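Local coordinates for protein - conserved hypothetical (Bacillus anthracis, PDB 4LES) that is of unknown function but folds into a compact, mostly antiparallel beta structure carrying two short helices, at residues A[96-99]-A[100-103]; A[126-129]-A[130-133]; A[153-156]-A[157-160]; A[183-186]-A[187-191]; A[195-198]-A[199-203]. All blocks are in the same frame, centred on the assembly; numbering follows the deposited sequence.

Interaction 1: residues A[96-99]-A[100-103]; sequences VGKE and SIGF
The ring of Phe-103 lies back against residues 97-99, on the first limb of the turn. Its CZ is 3.4 Å from Glu-99 N, its CE1 is 3.4 Å from Gly-97 O, and the carbonyl carbon of Lys-98 sits over one face, near the rim. A phenylalanine suits this place because its flat ring can spread over three successive residues, reaching Glu-99 CB with CE2 at 3.9 Å. The aliphatic part of Lys-98 is used differently: its CB packs 3.9 Å from Ile-101 CG1, and a bend at chi3 brings its CE to 3.2 Å from Ser-100 OG. Ile-101 holds CG1 between its own backbone N and carbonyl carbon (chi1 72°), which lays that branch against Lys-98 N. Lys-98 N gives Gly-102 O a weak bond of 3.4 Å, and Phe-103 CA approaches Val-96 O in a C-H...O contact of 3.4 Å. The two glycines fit because both have positive phi (119° at Gly-97, 81° at Gly-102), and Gly-97 also brings no side chain where the two limbs come close. The turn links strand 83-96 to strand 102-104 and abuts helix 149-158: Gly-97 N bonds to Glu-158 OE1, and Ile-101 rests on Val-157.

Interaction 2: residues A[126-129]-A[130-133]; sequences PMKL and AFLP
Two backbone bonds tie Lys-128 to Phe-131 and Leu-129 to Leu-132, each closing over three residues. Phe-131 N donates to Lys-128 O at 2.9 Å with an N-H...O angle of 150°, and Leu-132 N donates to Leu-129 O, also at 2.9 Å but straighter, at 164°. In both cases the donor stands well above the carbonyl plane, so neither acceptor lone pair is approached directly. Two such bonds in succession mark a short 3-10 turn, formed as the chain leaves strand 127-128 on its way to strand 135-139. Ala-130, in the middle of the turn, is exposed, and its methyl group asks nothing of the neighbouring side chains.

The side-chain contacts divide into two apolar groups and one cation-pi contact. Around Phe-131, Lys-128 CB touches CD2 at 3.9 Å and Lys-128 CD comes within 4.0 Å of CE2. The long methylene chain of the lysine thus runs obliquely past the ring before its amino end leads away. The selenomethionine at Met-127 also reaches this ring, with CE 4.1 Å from Phe-131 CD2, although its side chain has a second conformer and this touch is correspondingly doubtful. In the second group the leucines meet branch to branch, Leu-129 CD1 lying 4.0 Å from Leu-132 CD1. Leu-129 turns CG anti to its backbone N (chi1 -154°) to make this meeting, and the pair continues on to Lys-175 of strand 174-184, with Phe-83 lying beside Leu-132 and Leu-169 of strand 168-169 beside Leu-129. The cation-pi contact is made by Lys-82 with the Phe-131 ring.

Interaction 3: residues A[153-156]-A[157-160]; sequences SSYD and VEKG. With PO4 (phosphate ion), chain E.
A Schellman motif closes the C-terminal end of helix 149-158, and a tyrosine-lysine contact is built onto its last turn. Gly-160, with positive phi (77°), is the C-prime residue: its N bonds to Val-157 O at 2.9 Å while Glu-161 N returns to Asp-156 O. Glycine suits this position because it enters the left-handed region without strain. Ahead of it run ordinary helical bonds, Val-157 N to Ser-153 O at 3.0 Å and Glu-158 N to Ser-154 O at 2.8 Å; Lys-159 N reaches Tyr-155 O and, weakly, Asp-156 O. The side chain of Lys-159 bends at chi2 (-61°) and passes over the ring of Tyr-155. CG makes a CH-pi contact 4.0 Å from the centroid, and CE lies 3.3 Å from Tyr-155 OH, whose hydrogen bond goes to Glu-116. With the chain laid this way, NZ makes a weak bond of 3.1 Å with O3 of a phosphate ion, probably from the crystallisation liquor, which Arg-89 also holds. Glu-158 OE1, which accepts from Gly-97 N, lies obliquely beside Tyr-155 CD1 at 3.6 Å, while OE2 forms a salt bridge with Arg-93. Backbone bonds reaching back round a positive-phi glycine are the hallmark of Schellman helix termination.

Interaction 4: residues A[183-186]-A[187-191]; sequences INKE and KFDTG
Lys-187 meets Asn-184 first: its N donates to Asn-184 OD1 at 3.3 Å, approaching from above the plane of the amide, and its CG packs 3.8 Å from Asn-184 CB. Asparagine suits this N-cap position because its short side chain folds round to accept a first-turn N-H. Next, Phe-188 N bonds to Asn-184 O at 2.9 Å, and Phe-188 CB packs on Ile-183 CG2 at 3.9 Å, while the ring leads away to Ile-113 and Trp-193 and takes a cation-pi contact from Lys-206. Asp-189 N bonds to Lys-185 O at 2.7 Å. Its OD2 lies 3.4 Å from Lys-185 CE, but the amino nitrogen is further off, so any electrostatic attraction is at longer range. Asp-189 OD1 is close to Glu-92 OE2, and proximity of two carboxylates might raise the proton affinity of one of them. At Thr-190 the chi1 of 59° folds OG1 back to Glu-186 O, a bond of 2.7 Å. Thr-190 N reaches that oxygen at 2.9 Å from the opposite face of its plane, so the single carbonyl is gripped twice. A threonine hydroxyl bonded to the carbonyl four residues back is a familiar helical feature, and it accompanies an N-cap here in a short helix that directly follows a strand.

Interaction 5: residues A[195-198]-A[199-203]; sequences VVVN and NEYKE
The ring of Tyr-201 presents its edge to Val-197 O, which lies near the ring plane, 3.7 Å from CD1. Phe-78 meets the ring as a second aromatic, and the hydroxyl is bonded to His-79 O. The other flat groups are the amide of Asn-198 and the carboxylate of Glu-200, side by side with planes 53° apart. Glu-200 holds CG anti to its backbone N and stays extended beyond, carrying OE2 alongside the amide. Asn-198 ND2 donates to Glu-200 OE2 at 2.9 Å, in its own amide plane but tilted out of the carboxylate plane, on the anti side. Asn-198 and Asn-199 suit the turn because asparagine readily takes positive phi, here 57° and 49°. Val-197 O accepts both Glu-200 N (2.8 Å) and Tyr-201 N (3.0 Å), the signature of a classic beta bulge, while Val-197 N returns to Tyr-201 O at 2.9 Å. Further along, Val-195 and Glu-203 form a hydrogen-bonded pair. Val-196 CG2 packs on Lys-202 CG at 3.9 Å. A water 2.9 Å from Val-196 O also accepts from Asn-199 N. The polar turn is thus fastened by an amide-carboxylate bond, a doubly used carbonyl and a water; backbone bonds join the strands, while Val-195 and Val-197 give the hairpin an apolar face against strand 83-96.

All five contacts are local, yet their settings differ. Interaction 2 lies at the surface, and the other four are partly buried. Interactions 1 and 3 touch directly, joining the 97-102 turn to the end of helix 149-158; both use glycines with positive phi, but the turn is loosely bonded and the helix end firmly. Interactions 2 and 5 meet where Pro-133 packs on Asn-198, the former combining apolar contacts with a 3-10 turn, the latter a hairpin held by backbone bonds, with one amide-carboxylate bond at its turn. Interaction 4 adjoins interaction 5 along the chain without otherwise touching it, and relies on capping and helical bonds. Interactions 3 and 5 lie on opposite sides of the chain's centre, about 25 Å apart between centres.

Interaction 1: residues A[96-99]-A[100-103]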
loop_
_atom_site.group_PDB
_atom_site.type_symbol
_atom_site.label_atom_id
_atom_site.label_comp_id
_atom_site.label_asym_id
_atom_site.label_seq_id
_atom_site.Cartn_x
_atom_site.Cartn_y
_atom_site.Cartn_z
ATOM N N VAL A 96 -6.591 -10.435 6.093
ATOM C CA VAL A 96 -6.285 -10.474 4.655
ATOM C C VAL A 96 -6.256 -11.937 4.226
ATOM O O VAL A 96 -6.044 -12.819 5.057
ATOM C CB VAL A 96 -4.934 -9.780 4.280
ATOM C CG1 VAL A 96 -4.995 -8.283 4.539
ATOM C CG2 VAL A 96 -3.752 -10.424 5.001
ATOM N N GLY A 97 -6.494 -12.189 2.941
ATOM C CA GLY A 97 -6.454 -13.551 2.390
ATOM C C GLY A 97 -7.769 -14.018 1.800
ATOM O O GLY A 97 -8.717 -13.234 1.677
ATOM N N LYS A 98 -7.802 -15.292 1.400
ATOM C CA LYS A 98 -9.007 -15.937 0.854
ATOM C C LYS A 98 -9.268 -17.211 1.609
ATOM O O LYS A 98 -8.355 -17.821 2.162
ATOM C CB LYS A 98 -8.867 -16.341 -0.612
ATOM C CG LYS A 98 -8.633 -15.219 -1.594
ATOM C CD LYS A 98 -8.985 -15.675 -2.995
ATOM C CE LYS A 98 -8.170 -16.872 -3.422
ATOM N NZ LYS A 98 -8.835 -17.515 -4.577
ATOM N N GLU A 99 -10.515 -17.644 1.575
ATOM C CA GLU A 99 -10.913 -18.862 2.252
ATOM C C GLU A 99 -10.165 -20.090 1.700
ATOM O O GLU A 99 -9.806 -20.992 2.456
ATOM C CB GLU A 99 -12.411 -19.035 2.107
ATOM C CG GLU A 99 -12.987 -20.140 2.949
ATOM C CD GLU A 99 -14.500 -20.170 2.871
ATOM O OE1 GLU A 99 -15.121 -20.940 3.633
ATOM O OE2 GLU A 99 -15.063 -19.416 2.051
ATOM N N SER A 100 -9.929 -20.107 0.387
ATOM C CA SER A 100 -9.214 -21.208 -0.267
ATOM C C SER A 100 -7.743 -21.278 0.180
ATOM O O SER A 100 -7.261 -22.333 0.561
ATOM C CB SER A 100 -9.296 -21.060 -1.789
ATOM O OG SER A 100 -8.763 -19.812 -2.213
ATOM N N ILE A 101 -7.046 -20.146 0.150
ATOM C CA ILE A 101 -5.639 -20.090 0.565
ATOM C C ILE A 101 -5.450 -19.784 2.062
ATOM O O ILE A 101 -4.320 -19.579 2.498
ATOM C CB ILE A 101 -4.869 -18.995 -0.218
ATOM C CG1 ILE A 101 -5.284 -17.583 0.260
ATOM C CG2 ILE A 101 -5.098 -19.171 -1.714
ATOM C CD1 ILE A 101 -4.401 -16.440 -0.212
ATOM N N GLY A 102 -6.535 -19.727 2.839
ATOM C CA GLY A 102 -6.457 -19.365 4.272
ATOM C C GLY A 102 -6.383 -17.842 4.528
ATOM O O GLY A 102 -5.927 -17.073 3.673
ATOM N N PHE A 103 -6.840 -17.410 5.706
ATOM C CA PHE A 103 -6.840 -15.987 6.100
ATOM C C PHE A 103 -5.743 -15.686 7.118
ATOM O O PHE A 103 -5.408 -16.544 7.917
ATOM C CB PHE A 103 -8.178 -15.610 6.757
ATOM C CG PHE A 103 -9.355 -15.634 5.825
ATOM C CD1 PHE A 103 -9.586 -14.579 4.955
ATOM C CD2 PHE A 103 -10.247 -16.693 5.834
ATOM C CE1 PHE A 103 -10.680 -14.590 4.101
ATOM C CE2 PHE A 103 -11.337 -16.710 4.985
ATOM C CZ PHE A 103 -11.553 -15.660 4.116
#

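Interaction 2: residues A[126-129]-A[130-133]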
loop_
_atom_site.group_PDB
_atom_site.type_symbol
_atom_site.label_atom_id
_atom_site.label_comp_id
_atom_site.label_asym_id
_atom_site.label_seq_id
_atom_site.Cartn_x
_atom_site.Cartn_y
_atom_site.Cartn_z
ATOM N N PRO A 126 12.041 1.016 -21.073
ATOM C CA PRO A 126 11.692 0.194 -19.936
ATOM C C PRO A 126 12.501 0.693 -18.761
ATOM O O PRO A 126 13.611 1.161 -18.933
ATOM C CB PRO A 126 12.138 -1.205 -20.354
ATOM C CG PRO A 126 12.127 -1.171 -21.846
ATOM C CD PRO A 126 12.573 0.216 -22.190
HETATM N N MSE A 127 11.926 0.629 -17.572
HETATM C CA MSE A 127 12.613 1.070 -16.368
HETATM C C MSE A 127 12.502 -0.061 -15.392
HETATM O O MSE A 127 11.549 -0.836 -15.440
HETATM C CB MSE A 127 11.984 2.345 -15.807
HETATM C CG MSE A 127 11.964 3.521 -16.801
HETATM SE SE MSE A 127 13.755 4.034 -17.473
HETATM C CE MSE A 127 14.795 3.473 -15.893
ATOM N N LYS A 128 13.465 -0.157 -14.486
ATOM C CA LYS A 128 13.495 -1.226 -13.505
ATOM C C LYS A 128 12.518 -0.995 -12.372
ATOM O O LYS A 128 12.361 0.127 -11.874
ATOM C CB LYS A 128 14.882 -1.360 -12.919
ATOM C CG LYS A 128 15.969 -1.527 -13.975
ATOM C CD LYS A 128 17.339 -1.729 -13.353
ATOM C CE LYS A 128 17.388 -2.985 -12.487
ATOM N NZ LYS A 128 18.787 -3.329 -12.102
ATOM N N LEU A 129 11.904 -2.096 -11.953
ATOM C CA LEU A 129 10.959 -2.145 -10.868
ATOM C C LEU A 129 11.614 -1.586 -9.606
ATOM O O LEU A 129 10.959 -0.937 -8.783
ATOM C CB LEU A 129 10.567 -3.607 -10.634
ATOM C CG LEU A 129 9.230 -3.929 -10.019
ATOM C CD1 LEU A 129 8.150 -3.488 -10.992
ATOM C CD2 LEU A 129 9.124 -5.423 -9.728
ATOM N N ALA A 130 12.912 -1.835 -9.470
ATOM C CA ALA A 130 13.691 -1.342 -8.330
ATOM C C ALA A 130 13.640 0.187 -8.211
ATOM O O ALA A 130 13.786 0.728 -7.119
ATOM C CB ALA A 130 15.143 -1.801 -8.439
ATOM N N PHE A 131 13.435 0.884 -9.320
ATOM C CA PHE A 131 13.354 2.337 -9.251
ATOM C C PHE A 131 11.949 2.855 -8.956
ATOM O O PHE A 131 11.761 4.036 -8.915
ATOM C CB PHE A 131 13.904 2.977 -10.510
ATOM C CG PHE A 131 15.366 2.650 -10.776
ATOM C CD1 PHE A 131 16.314 2.708 -9.751
ATOM C CD2 PHE A 131 15.796 2.368 -12.049
ATOM C CE1 PHE A 131 17.660 2.445 -9.992
ATOM C CE2 PHE A 131 17.151 2.117 -12.308
ATOM C CZ PHE A 131 18.080 2.149 -11.272
ATOM N N LEU A 132 10.955 1.989 -8.760
ATOM C CA LEU A 132 9.617 2.497 -8.392
ATOM C C LEU A 132 9.713 3.348 -7.137
ATOM O O LEU A 132 10.383 2.970 -6.199
ATOM C CB LEU A 132 8.624 1.377 -8.145
ATOM C CG LEU A 132 7.818 0.902 -9.342
ATOM C CD1 LEU A 132 6.969 -0.298 -8.930
ATOM C CD2 LEU A 132 6.919 2.009 -9.851
ATOM N N PRO A 133 9.043 4.511 -7.116
ATOM C CA PRO A 133 9.157 5.326 -5.927
ATOM C C PRO A 133 8.613 4.670 -4.670
ATOM O O PRO A 133 7.669 3.901 -4.724
ATOM C CB PRO A 133 8.311 6.555 -6.266
ATOM C CG PRO A 133 8.347 6.647 -7.750
ATOM C CD PRO A 133 8.340 5.215 -8.203
#

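Interaction 3: residues A[153-156]-A[157-160]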
loop_
_atom_site.group_PDB
_atom_site.type_symbol
_atom_site.label_atom_id
_atom_site.label_comp_id
_atom_site.label_asym_id
_atom_site.label_seq_id
_atom_site.Cartn_x
_atom_site.Cartn_y
_atom_site.Cartn_z
ATOM N N SER A 153 1.284 -10.193 0.204
ATOM C CA SER A 153 1.124 -11.259 -0.767
ATOM C C SER A 153 -0.271 -11.886 -0.655
ATOM O O SER A 153 -0.902 -12.174 -1.671
ATOM C CB SER A 153 2.212 -12.317 -0.579
ATOM O OG SER A 153 2.034 -13.372 -1.501
ATOM N N SER A 154 -0.745 -12.088 0.576
ATOM C CA SER A 154 -2.074 -12.665 0.813
ATOM C C SER A 154 -3.140 -11.723 0.310
ATOM O O SER A 154 -4.130 -12.156 -0.283
ATOM C CB SER A 154 -2.305 -12.903 2.294
ATOM O OG SER A 154 -1.211 -13.607 2.832
ATOM N N TYR A 155 -2.934 -10.432 0.557
ATOM C CA TYR A 155 -3.881 -9.411 0.109
ATOM C C TYR A 155 -3.903 -9.347 -1.403
ATOM O O TYR A 155 -4.953 -9.129 -1.993
ATOM C CB TYR A 155 -3.544 -8.044 0.680
ATOM C CG TYR A 155 -4.540 -6.985 0.291
ATOM C CD1 TYR A 155 -5.728 -6.844 0.988
ATOM C CD2 TYR A 155 -4.307 -6.150 -0.787
ATOM C CE1 TYR A 155 -6.647 -5.871 0.639
ATOM C CE2 TYR A 155 -5.221 -5.185 -1.153
ATOM C CZ TYR A 155 -6.396 -5.049 -0.432
ATOM O OH TYR A 155 -7.308 -4.096 -0.781
ATOM N N ASP A 156 -2.746 -9.549 -2.029
ATOM C CA ASP A 156 -2.662 -9.531 -3.494
ATOM C C ASP A 156 -3.421 -10.708 -4.118
ATOM O O ASP A 156 -4.134 -10.514 -5.105
ATOM C CB ASP A 156 -1.212 -9.494 -3.965
ATOM C CG ASP A 156 -0.526 -8.155 -3.658
ATOM O OD1 ASP A 156 -1.218 -7.135 -3.414
ATOM O OD2 ASP A 156 0.720 -8.120 -3.675
ATOM N N VAL A 157 -3.269 -11.909 -3.552
ATOM C CA VAL A 157 -4.027 -13.079 -4.021
ATOM C C VAL A 157 -5.516 -12.839 -3.719
ATOM O O VAL A 157 -6.381 -13.102 -4.551
ATOM C CB VAL A 157 -3.554 -14.405 -3.375
ATOM C CG1 VAL A 157 -4.456 -15.565 -3.799
ATOM C CG2 VAL A 157 -2.108 -14.694 -3.763
ATOM N N GLU A 158 -5.805 -12.322 -2.533
ATOM C CA GLU A 158 -7.165 -11.985 -2.173
ATOM C C GLU A 158 -7.831 -11.145 -3.279
ATOM O O GLU A 158 -9.000 -11.349 -3.598
ATOM C CB GLU A 158 -7.182 -11.223 -0.857
ATOM C CG GLU A 158 -8.566 -10.754 -0.453
ATOM C CD GLU A 158 -8.560 -9.943 0.813
ATOM O OE1 GLU A 158 -7.547 -9.948 1.536
ATOM O OE2 GLU A 158 -9.584 -9.298 1.076
ATOM N N LYS A 159 -7.076 -10.216 -3.865
ATOM C CA LYS A 159 -7.604 -9.340 -4.921
ATOM C C LYS A 159 -7.431 -9.866 -6.353
ATOM O O LYS A 159 -7.733 -9.148 -7.302
ATOM C CB LYS A 159 -6.968 -7.934 -4.802
ATOM C CG LYS A 159 -7.300 -7.216 -3.488
ATOM C CD LYS A 159 -8.805 -7.003 -3.333
ATOM C CE LYS A 159 -9.172 -6.566 -1.927
ATOM N NZ LYS A 159 -10.647 -6.495 -1.720
ATOM N N GLY A 160 -6.957 -11.102 -6.513
ATOM C CA GLY A 160 -6.746 -11.687 -7.840
ATOM C C GLY A 160 -5.494 -11.166 -8.531
ATOM O O GLY A 160 -5.379 -11.217 -9.750
HETATM P P PO4 E . -12.601 -4.208 0.022
HETATM O O1 PO4 E . -11.229 -3.850 0.551
HETATM O O2 PO4 E . -13.646 -3.251 0.528
HETATM O O3 PO4 E . -12.552 -4.123 -1.471
HETATM O O4 PO4 E . -12.960 -5.604 0.453
#

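Interaction 4: residues A[183-186]-A[187-191]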
loop_
_atom_site.group_PDB
_atom_site.type_symbol
_atom_site.label_atom_id
_atom_site.label_comp_id
_atom_site.label_asym_id
_atom_site.label_seq_id
_atom_site.Cartn_x
_atom_site.Cartn_y
_atom_site.Cartn_z
ATOM N N ILE A 183 -0.353 -2.529 12.414
ATOM C CA ILE A 183 -0.279 -1.369 13.280
ATOM C C ILE A 183 -1.138 -1.521 14.521
ATOM O O ILE A 183 -2.161 -2.200 14.484
ATOM C CB ILE A 183 -0.792 -0.118 12.512
ATOM C CG1 ILE A 183 0.001 0.090 11.227
ATOM C CG2 ILE A 183 -0.707 1.138 13.362
ATOM C CD1 ILE A 183 1.471 0.384 11.459
ATOM N N ASN A 184 -0.718 -0.884 15.616
ATOM C CA ASN A 184 -1.500 -0.876 16.847
ATOM C C ASN A 184 -2.781 -0.122 16.551
ATOM O O ASN A 184 -2.729 1.038 16.136
ATOM C CB ASN A 184 -0.736 -0.182 17.967
ATOM C CG ASN A 184 -1.486 -0.192 19.289
ATOM O OD1 ASN A 184 -2.628 0.259 19.397
ATOM N ND2 ASN A 184 -0.823 -0.678 20.312
ATOM N N LYS A 185 -3.926 -0.766 16.776
ATOM C CA LYS A 185 -5.209 -0.158 16.440
ATOM C C LYS A 185 -5.464 1.166 17.155
ATOM O O LYS A 185 -5.830 2.165 16.518
ATOM C CB LYS A 185 -6.347 -1.123 16.700
ATOM C CG LYS A 185 -7.664 -0.599 16.179
ATOM C CD LYS A 185 -8.720 -1.671 16.195
ATOM C CE LYS A 185 -9.991 -1.176 15.536
ATOM N NZ LYS A 185 -10.958 -2.287 15.347
ATOM N N GLU A 186 -5.258 1.191 18.467
ATOM C CA GLU A 186 -5.450 2.428 19.217
ATOM C C GLU A 186 -4.585 3.547 18.629
ATOM O O GLU A 186 -5.046 4.666 18.487
ATOM C CB GLU A 186 -5.133 2.241 20.702
ATOM C CG GLU A 186 -5.929 1.134 21.374
ATOM C CD GLU A 186 -5.676 1.037 22.875
ATOM O OE1 GLU A 186 -5.846 2.055 23.584
ATOM O OE2 GLU A 186 -5.340 -0.069 23.357
ATOM N N LYS A 187 -3.340 3.248 18.270
ATOM C CA LYS A 187 -2.462 4.282 17.700
ATOM C C LYS A 187 -2.974 4.758 16.359
ATOM O O LYS A 187 -2.996 5.955 16.077
ATOM C CB LYS A 187 -1.023 3.790 17.558
ATOM C CG LYS A 187 -0.369 3.502 18.890
ATOM C CD LYS A 187 1.100 3.152 18.754
ATOM C CE LYS A 187 1.703 2.869 20.122
ATOM N NZ LYS A 187 3.144 2.497 20.032
ATOM N N PHE A 188 -3.379 3.819 15.518
ATOM C CA PHE A 188 -3.902 4.199 14.235
ATOM C C PHE A 188 -5.184 4.990 14.391
ATOM O O PHE A 188 -5.346 6.025 13.767
ATOM C CB PHE A 188 -4.162 2.994 13.336
ATOM C CG PHE A 188 -4.550 3.393 11.951
ATOM C CD1 PHE A 188 -3.587 3.761 11.037
ATOM C CD2 PHE A 188 -5.878 3.473 11.580
ATOM C CE1 PHE A 188 -3.954 4.175 9.760
ATOM C CE2 PHE A 188 -6.245 3.886 10.311
ATOM C CZ PHE A 188 -5.290 4.235 9.403
ATOM N N ASP A 189 -6.080 4.514 15.249
ATOM C CA ASP A 189 -7.391 5.156 15.414
ATOM C C ASP A 189 -7.346 6.532 16.073
ATOM O O ASP A 189 -8.165 7.380 15.752
ATOM C CB ASP A 189 -8.380 4.237 16.175
ATOM C CG ASP A 189 -8.868 3.044 15.326
ATOM O OD1 ASP A 189 -8.539 2.979 14.126
ATOM O OD2 ASP A 189 -9.604 2.179 15.867
ATOM N N THR A 190 -6.388 6.779 16.957
ATOM C CA THR A 190 -6.352 8.075 17.645
ATOM C C THR A 190 -5.374 9.096 17.090
ATOM O O THR A 190 -5.440 10.256 17.466
ATOM C CB THR A 190 -6.034 7.909 19.134
ATOM O OG1 THR A 190 -4.764 7.257 19.279
ATOM C CG2 THR A 190 -7.107 7.097 19.801
ATOM N N GLY A 191 -4.468 8.695 16.211
ATOM C CA GLY A 191 -3.502 9.648 15.682
ATOM C C GLY A 191 -3.738 10.099 14.260
ATOM O O GLY A 191 -4.659 9.619 13.574
#

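Interaction 5: residues A[195-198]-A[199-203]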
loop_
_atom_site.group_PDB
_atom_site.type_symbol
_atom_site.label_atom_id
_atom_site.label_comp_id
_atom_site.label_asym_id
_atom_site.label_seq_id
_atom_site.Cartn_x
_atom_site.Cartn_y
_atom_site.Cartn_z
ATOM N N VAL A 195 0.385 9.287 3.983
ATOM C CA VAL A 195 1.070 8.451 2.999
ATOM C C VAL A 195 2.126 9.355 2.351
ATOM O O VAL A 195 1.799 10.449 1.872
ATOM C CB VAL A 195 0.142 7.847 1.946
ATOM C CG1 VAL A 195 0.974 7.145 0.887
ATOM C CG2 VAL A 195 -0.821 6.848 2.599
ATOM N N VAL A 196 3.392 8.925 2.402
ATOM C CA VAL A 196 4.489 9.697 1.811
ATOM C C VAL A 196 4.982 9.008 0.537
ATOM O O VAL A 196 5.333 7.814 0.536
ATOM C CB VAL A 196 5.658 9.940 2.804
ATOM C CG1 VAL A 196 6.821 10.638 2.118
ATOM C CG2 VAL A 196 5.165 10.762 3.987
ATOM N N VAL A 197 4.998 9.775 -0.545
ATOM C CA VAL A 197 5.393 9.257 -1.830
ATOM C C VAL A 197 6.723 9.867 -2.301
ATOM O O VAL A 197 6.878 11.099 -2.417
ATOM C CB VAL A 197 4.286 9.475 -2.877
ATOM C CG1 VAL A 197 4.745 9.026 -4.255
ATOM C CG2 VAL A 197 3.019 8.706 -2.477
ATOM N N ASN A 198 7.673 8.970 -2.521
ATOM C CA ASN A 198 9.000 9.290 -3.020
ATOM C C ASN A 198 9.713 10.280 -2.130
ATOM O O ASN A 198 10.522 11.040 -2.614
ATOM C CB ASN A 198 8.869 9.895 -4.415
ATOM C CG ASN A 198 10.174 9.853 -5.171
ATOM O OD1 ASN A 198 10.919 8.883 -5.078
ATOM N ND2 ASN A 198 10.460 10.900 -5.910
ATOM N N ASN A 199 9.381 10.271 -0.840
ATOM C CA ASN A 199 9.863 11.253 0.133
ATOM C C ASN A 199 9.693 12.666 -0.401
ATOM O O ASN A 199 10.462 13.542 -0.086
ATOM C CB ASN A 199 11.321 10.962 0.494
ATOM C CG ASN A 199 11.451 9.718 1.342
ATOM O OD1 ASN A 199 10.896 9.648 2.446
ATOM N ND2 ASN A 199 12.177 8.727 0.842
ATOM N N GLU A 200 8.664 12.862 -1.206
ATOM C CA GLU A 200 8.436 14.109 -1.924
ATOM C C GLU A 200 7.031 14.674 -1.714
ATOM O O GLU A 200 6.842 15.882 -1.774
ATOM C CB GLU A 200 8.639 13.798 -3.407
ATOM C CG GLU A 200 8.677 14.979 -4.339
ATOM C CD GLU A 200 8.964 14.566 -5.770
ATOM O OE1 GLU A 200 9.132 15.461 -6.603
ATOM O OE2 GLU A 200 9.027 13.364 -6.081
ATOM N N TYR A 201 6.040 13.801 -1.502
ATOM C CA TYR A 201 4.682 14.223 -1.270
ATOM C C TYR A 201 4.229 13.603 0.033
ATOM O O TYR A 201 4.580 12.454 0.339
ATOM C CB TYR A 201 3.751 13.702 -2.363
ATOM C CG TYR A 201 4.105 14.129 -3.755
ATOM C CD1 TYR A 201 4.939 13.351 -4.546
ATOM C CD2 TYR A 201 3.575 15.298 -4.299
ATOM C CE1 TYR A 201 5.263 13.734 -5.833
ATOM C CE2 TYR A 201 3.876 15.678 -5.594
ATOM C CZ TYR A 201 4.727 14.887 -6.360
ATOM O OH TYR A 201 5.059 15.272 -7.644
ATOM N N LYS A 202 3.431 14.351 0.787
ATOM C CA LYS A 202 2.895 13.887 2.059
ATOM C C LYS A 202 1.405 14.137 1.996
ATOM O O LYS A 202 0.958 15.260 1.919
ATOM C CB LYS A 202 3.544 14.626 3.219
ATOM C CG LYS A 202 3.195 14.086 4.594
ATOM C CD LYS A 202 4.066 14.763 5.646
ATOM C CE LYS A 202 3.990 14.024 6.969
ATOM N NZ LYS A 202 4.885 14.585 8.020
ATOM N N GLU A 203 0.636 13.071 1.971
ATOM C CA GLU A 203 -0.821 13.174 1.881
ATOM C C GLU A 203 -1.410 12.694 3.198
ATOM O O GLU A 203 -1.189 11.541 3.578
ATOM C CB GLU A 203 -1.235 12.264 0.722
ATOM C CG GLU A 203 -2.691 12.056 0.516
ATOM C CD GLU A 203 -3.374 13.315 0.082
ATOM O OE1 GLU A 203 -2.667 14.243 -0.420
ATOM O OE2 GLU A 203 -4.616 13.343 0.235
HETATM O O HOH W 1 8.195 7.813 0.491
#